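CalS11 (Micromonospora echinospora, PDB 3TOS) probably acts as an S-adenosylmethionine-dependent O-methyltransferase in calicheamicin biosynthesis, and binds S-adenosyl-L-homocysteine. Local coordinates at residues V69-H83 with Q180-L192. Sequence-based numbering, arbitrary orientation.
With SAH (S-adenosyl-L-homocysteine), chain O.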
# COMPACT_ATOMS: atom_id res chain seq x y z
N VAL B 69 0.71 -18.93 -13.26
CA VAL B 69 1.54 -19.07 -14.44
C VAL B 69 1.12 -20.40 -15.15
O VAL B 69 0.98 -21.43 -14.50
CB VAL B 69 3.02 -19.12 -14.08
CG1 VAL B 69 3.91 -19.29 -15.35
CG2 VAL B 69 3.43 -17.85 -13.29
N PRO B 70 0.90 -20.39 -16.48
CA PRO B 70 0.52 -21.62 -17.18
C PRO B 70 1.71 -22.58 -17.21
O PRO B 70 2.85 -22.20 -16.98
CB PRO B 70 0.15 -21.14 -18.60
CG PRO B 70 0.71 -19.85 -18.75
CD PRO B 70 0.92 -19.23 -17.37
N GLY B 71 1.44 -23.82 -17.51
CA GLY B 71 2.51 -24.79 -17.74
C GLY B 71 2.68 -25.87 -16.72
O GLY B 71 1.84 -26.08 -15.84
N VAL B 72 3.78 -26.56 -16.85
CA VAL B 72 4.11 -27.78 -16.08
C VAL B 72 5.17 -27.52 -15.04
O VAL B 72 5.81 -26.47 -14.99
CB VAL B 72 4.54 -28.94 -17.02
CG1 VAL B 72 3.51 -29.13 -18.19
CG2 VAL B 72 5.91 -28.65 -17.61
N ILE B 73 5.31 -28.50 -14.15
CA ILE B 73 6.36 -28.55 -13.11
C ILE B 73 7.32 -29.66 -13.52
O ILE B 73 6.87 -30.80 -13.80
CB ILE B 73 5.75 -28.89 -11.70
CG1 ILE B 73 4.79 -27.76 -11.30
CG2 ILE B 73 6.90 -29.05 -10.67
CD1 ILE B 73 3.95 -28.14 -10.03
N MSE B 74 8.60 -29.30 -13.62
CA MSE B 74 9.66 -30.28 -13.92
C MSE B 74 10.68 -30.34 -12.81
O MSE B 74 11.08 -29.28 -12.30
CB MSE B 74 10.38 -29.91 -15.23
CG MSE B 74 9.46 -30.01 -16.44
SE MSE B 74 10.56 -29.67 -18.01
CE MSE B 74 9.24 -30.30 -19.24
N GLU B 75 11.09 -31.56 -12.40
CA GLU B 75 12.22 -31.72 -11.47
C GLU B 75 13.27 -32.48 -12.20
O GLU B 75 12.98 -33.52 -12.78
CB GLU B 75 11.84 -32.45 -10.17
CG GLU B 75 13.13 -32.49 -9.27
CD GLU B 75 12.89 -33.11 -7.92
OE1 GLU B 75 12.16 -34.14 -7.84
OE2 GLU B 75 13.46 -32.59 -6.96
N PHE B 76 14.48 -31.94 -12.24
CA PHE B 76 15.62 -32.64 -12.82
C PHE B 76 16.45 -33.15 -11.62
O PHE B 76 17.13 -32.38 -10.92
CB PHE B 76 16.43 -31.69 -13.68
CG PHE B 76 15.56 -30.88 -14.62
CD1 PHE B 76 14.90 -31.50 -15.69
CD2 PHE B 76 15.38 -29.51 -14.40
CE1 PHE B 76 14.04 -30.72 -16.55
CE2 PHE B 76 14.50 -28.76 -15.20
CZ PHE B 76 13.86 -29.38 -16.31
N GLY B 77 16.36 -34.46 -11.39
CA GLY B 77 17.05 -35.09 -10.23
C GLY B 77 15.97 -35.41 -9.21
O GLY B 77 15.61 -34.57 -8.39
N VAL B 78 15.48 -36.66 -9.25
CA VAL B 78 14.30 -37.07 -8.48
C VAL B 78 14.70 -37.95 -7.31
O VAL B 78 14.11 -37.84 -6.25
CB VAL B 78 13.39 -37.89 -9.44
CG1 VAL B 78 12.19 -38.53 -8.73
CG2 VAL B 78 12.86 -36.92 -10.54
N ARG B 79 15.68 -38.84 -7.49
CA ARG B 79 16.04 -39.84 -6.46
C ARG B 79 14.83 -40.66 -6.00
O ARG B 79 14.22 -41.32 -6.87
CB ARG B 79 16.80 -39.22 -5.26
CG ARG B 79 17.69 -40.27 -4.50
CD ARG B 79 18.26 -39.60 -3.27
NE ARG B 79 19.02 -40.54 -2.47
CZ ARG B 79 19.66 -40.24 -1.33
NH1 ARG B 79 19.56 -39.04 -0.79
NH2 ARG B 79 20.32 -41.18 -0.64
N PHE B 80 14.47 -40.67 -4.72
CA PHE B 80 13.30 -41.47 -4.29
C PHE B 80 11.96 -40.72 -4.54
O PHE B 80 10.88 -41.31 -4.36
CB PHE B 80 13.38 -41.87 -2.80
CG PHE B 80 14.55 -42.74 -2.48
CD1 PHE B 80 14.51 -44.08 -2.86
CD2 PHE B 80 15.66 -42.27 -1.80
CE1 PHE B 80 15.52 -44.95 -2.57
CE2 PHE B 80 16.76 -43.15 -1.49
CZ PHE B 80 16.68 -44.51 -1.93
N GLY B 81 12.02 -39.43 -4.90
CA GLY B 81 10.79 -38.74 -5.26
C GLY B 81 10.25 -37.81 -4.20
O GLY B 81 9.11 -37.37 -4.32
N ARG B 82 11.05 -37.42 -3.21
CA ARG B 82 10.57 -36.51 -2.17
C ARG B 82 9.77 -35.33 -2.70
O ARG B 82 8.67 -35.02 -2.23
CB ARG B 82 11.79 -35.93 -1.43
CG ARG B 82 11.35 -34.89 -0.36
CD ARG B 82 12.51 -34.37 0.52
NE ARG B 82 13.60 -33.81 -0.29
CZ ARG B 82 14.62 -33.08 0.18
NH1 ARG B 82 14.68 -32.76 1.48
NH2 ARG B 82 15.54 -32.60 -0.67
N HIS B 83 10.37 -34.60 -3.65
CA HIS B 83 9.71 -33.41 -4.16
C HIS B 83 8.49 -33.73 -5.04
O HIS B 83 7.54 -32.95 -5.05
CB HIS B 83 10.70 -32.55 -4.95
CG HIS B 83 11.75 -31.92 -4.09
ND1 HIS B 83 12.96 -31.55 -4.59
CD2 HIS B 83 11.74 -31.55 -2.77
CE1 HIS B 83 13.69 -31.00 -3.61
NE2 HIS B 83 12.96 -30.98 -2.51
N GLN B 180 3.46 -28.50 -26.91
CA GLN B 180 2.50 -27.69 -26.13
C GLN B 180 3.11 -27.17 -24.85
O GLN B 180 2.47 -26.36 -24.17
CB GLN B 180 1.26 -28.52 -25.78
CG GLN B 180 1.45 -29.47 -24.57
CD GLN B 180 2.24 -30.76 -24.91
OE1 GLN B 180 2.60 -31.00 -26.07
NE2 GLN B 180 2.53 -31.59 -23.86
N THR B 181 4.37 -27.60 -24.53
CA THR B 181 4.90 -27.34 -23.18
C THR B 181 5.12 -25.84 -22.89
O THR B 181 5.72 -25.09 -23.71
CB THR B 181 6.27 -28.05 -23.00
OG1 THR B 181 6.07 -29.45 -23.12
CG2 THR B 181 6.93 -27.68 -21.65
N VAL B 182 4.58 -25.40 -21.76
CA VAL B 182 5.07 -24.19 -21.12
C VAL B 182 5.63 -24.69 -19.76
O VAL B 182 5.06 -25.60 -19.18
CB VAL B 182 3.96 -23.12 -20.90
CG1 VAL B 182 4.56 -21.90 -20.18
CG2 VAL B 182 3.34 -22.69 -22.23
N ILE B 183 6.76 -24.17 -19.29
CA ILE B 183 7.33 -24.61 -17.99
C ILE B 183 7.05 -23.56 -16.99
O ILE B 183 7.56 -22.43 -17.08
CB ILE B 183 8.86 -24.85 -18.10
CG1 ILE B 183 9.09 -25.98 -19.11
CG2 ILE B 183 9.49 -25.20 -16.64
CD1 ILE B 183 10.56 -26.18 -19.53
N ALA B 184 6.20 -23.88 -16.01
CA ALA B 184 5.94 -22.94 -14.91
C ALA B 184 7.02 -22.94 -13.82
O ALA B 184 7.40 -21.88 -13.32
CB ALA B 184 4.58 -23.21 -14.30
N LEU B 185 7.49 -24.14 -13.49
CA LEU B 185 8.48 -24.28 -12.42
C LEU B 185 9.48 -25.36 -12.86
O LEU B 185 9.09 -26.48 -13.21
CB LEU B 185 7.80 -24.67 -11.07
CG LEU B 185 8.70 -25.09 -9.89
CD1 LEU B 185 9.66 -23.93 -9.51
CD2 LEU B 185 7.81 -25.51 -8.73
N ALA B 186 10.76 -25.01 -12.90
CA ALA B 186 11.85 -25.92 -13.29
C ALA B 186 12.75 -26.03 -12.07
O ALA B 186 13.37 -25.02 -11.65
CB ALA B 186 12.64 -25.36 -14.46
N TYR B 187 12.73 -27.22 -11.43
CA TYR B 187 13.50 -27.46 -10.21
C TYR B 187 14.77 -28.24 -10.52
O TYR B 187 14.74 -29.44 -10.81
CB TYR B 187 12.63 -28.17 -9.13
CG TYR B 187 13.29 -28.01 -7.78
CD1 TYR B 187 14.25 -28.93 -7.32
CD2 TYR B 187 13.01 -26.91 -6.96
CE1 TYR B 187 14.93 -28.73 -6.12
CE2 TYR B 187 13.65 -26.71 -5.75
CZ TYR B 187 14.61 -27.61 -5.34
OH TYR B 187 15.26 -27.40 -4.13
N PHE B 188 15.91 -27.56 -10.45
CA PHE B 188 17.19 -28.22 -10.73
C PHE B 188 17.79 -28.84 -9.49
O PHE B 188 18.21 -28.13 -8.55
CB PHE B 188 18.17 -27.16 -11.28
CG PHE B 188 17.90 -26.83 -12.71
CD1 PHE B 188 16.89 -25.91 -13.06
CD2 PHE B 188 18.66 -27.40 -13.70
CE1 PHE B 188 16.63 -25.60 -14.42
CE2 PHE B 188 18.43 -27.11 -15.03
CZ PHE B 188 17.40 -26.16 -15.42
N ASP B 189 17.91 -30.15 -9.51
CA ASP B 189 18.53 -30.88 -8.40
C ASP B 189 19.39 -32.03 -8.91
O ASP B 189 19.36 -33.16 -8.38
CB ASP B 189 17.46 -31.43 -7.44
CG ASP B 189 18.03 -31.76 -6.07
OD1 ASP B 189 19.22 -31.52 -5.84
OD2 ASP B 189 17.25 -32.28 -5.22
N LEU B 190 20.20 -31.73 -9.93
CA LEU B 190 21.09 -32.75 -10.51
C LEU B 190 22.47 -32.71 -9.92
O LEU B 190 23.25 -33.66 -10.13
CB LEU B 190 21.26 -32.51 -12.03
CG LEU B 190 19.99 -32.47 -12.88
CD1 LEU B 190 20.29 -31.67 -14.15
CD2 LEU B 190 19.63 -33.92 -13.26
N ASP B 191 22.81 -31.60 -9.24
CA ASP B 191 24.16 -31.38 -8.62
C ASP B 191 25.29 -31.07 -9.59
O ASP B 191 26.14 -30.25 -9.29
CB ASP B 191 24.58 -32.55 -7.69
CG ASP B 191 23.61 -32.73 -6.55
OD1 ASP B 191 23.26 -31.71 -5.90
OD2 ASP B 191 23.13 -33.88 -6.31
N LEU B 192 25.30 -31.74 -10.76
CA LEU B 192 26.47 -31.79 -11.64
C LEU B 192 26.39 -30.72 -12.71
O LEU B 192 25.29 -30.41 -13.24
CB LEU B 192 26.52 -33.15 -12.34
CG LEU B 192 26.54 -34.31 -11.35
CD1 LEU B 192 26.51 -35.61 -12.19
CD2 LEU B 192 27.87 -34.23 -10.52
N SAH O . 15.35 -34.22 -5.59
CA SAH O . 15.83 -35.39 -4.77
CB SAH O . 17.34 -35.49 -4.70
CG SAH O . 17.97 -35.78 -6.08
SD SAH O . 19.63 -36.38 -5.87
C SAH O . 15.28 -35.18 -3.36
O SAH O . 15.49 -36.04 -2.46
OXT SAH O . 14.52 -34.23 -3.11
C5' SAH O . 20.40 -36.04 -7.46
C4' SAH O . 19.77 -36.84 -8.65
O4' SAH O . 20.25 -36.28 -9.88
C3' SAH O . 20.26 -38.29 -8.62
O3' SAH O . 19.14 -39.20 -8.44
C2' SAH O . 20.97 -38.44 -9.95
O2' SAH O . 20.84 -39.74 -10.57
C1' SAH O . 20.31 -37.33 -10.80
N9 SAH O . 21.16 -36.92 -11.94
C8 SAH O . 22.37 -36.32 -11.90
N7 SAH O . 22.79 -36.20 -13.19
C5 SAH O . 21.87 -36.73 -14.03
C6 SAH O . 21.75 -36.88 -15.48
N6 SAH O . 22.77 -36.51 -16.29
N1 SAH O . 20.61 -37.46 -15.94
C2 SAH O . 19.61 -37.85 -15.10
N3 SAH O . 19.67 -37.80 -13.75
C4 SAH O . 20.78 -37.18 -13.21
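His83 and Tyr187 meet where two neighbouring parallel strands, 72-76 and 185-188, run out into the cofactor pocket, a worked example of how a Rossmann-like methyltransferase builds its binding site at the carboxyl ends of its central strands. Backbone bonds zip the pair together, from Met74 N to Leu185 O and from Tyr187 N to Met74 O; toward the start of the strands, a beta bulge lets Val72 O accept from both Ala184 N and Leu185 N. On the face covered by helix 193-203, the Phe76 ring presents its edge to the face of Phe188, Phe76 CD2 lying 3.8 Å above the centre of the Phe188 ring, while Phe76 CE2 reaches Ala186 CB and Leu190 CG packs on Phe76 CB. The opposite face is polar toward the pocket. Glu75 has CG anti to the backbone N (chi1 -178°) and an extended chain, and its OE2 takes the N-H of His83 ND1 (2.6 Å) on the syn side, out of the carboxylate plane but near that of the imidazole. This bond, with Asp55 at NE2, fixes the imidazole's rotation, in an offset edge-to-face pair with Tyr187 (planes 71° apart) and with SAH OXT 3.3 Å above its own face. Tyr187 OH bonds Asp216. Replacing this histidine by an alanine would take away the ring, and is likely to leave Glu75 OE2 and Asp55 without their imidazole mate and a gap between Tyr187 and the SAH carboxylate. Arg82 NE and NH2 grip OXT edge-on, and the SAH amino N bonds Asp189 OD2 (2.7 Å) and Gly77 O (2.8 Å). With Glu75 OE2 also 2.8 Å from that nitrogen, the acidic surroundings would favour an ammonium beside an arginine-bound carboxylate, consistent with a pocket that suits both charges of the amino-acid end of SAH.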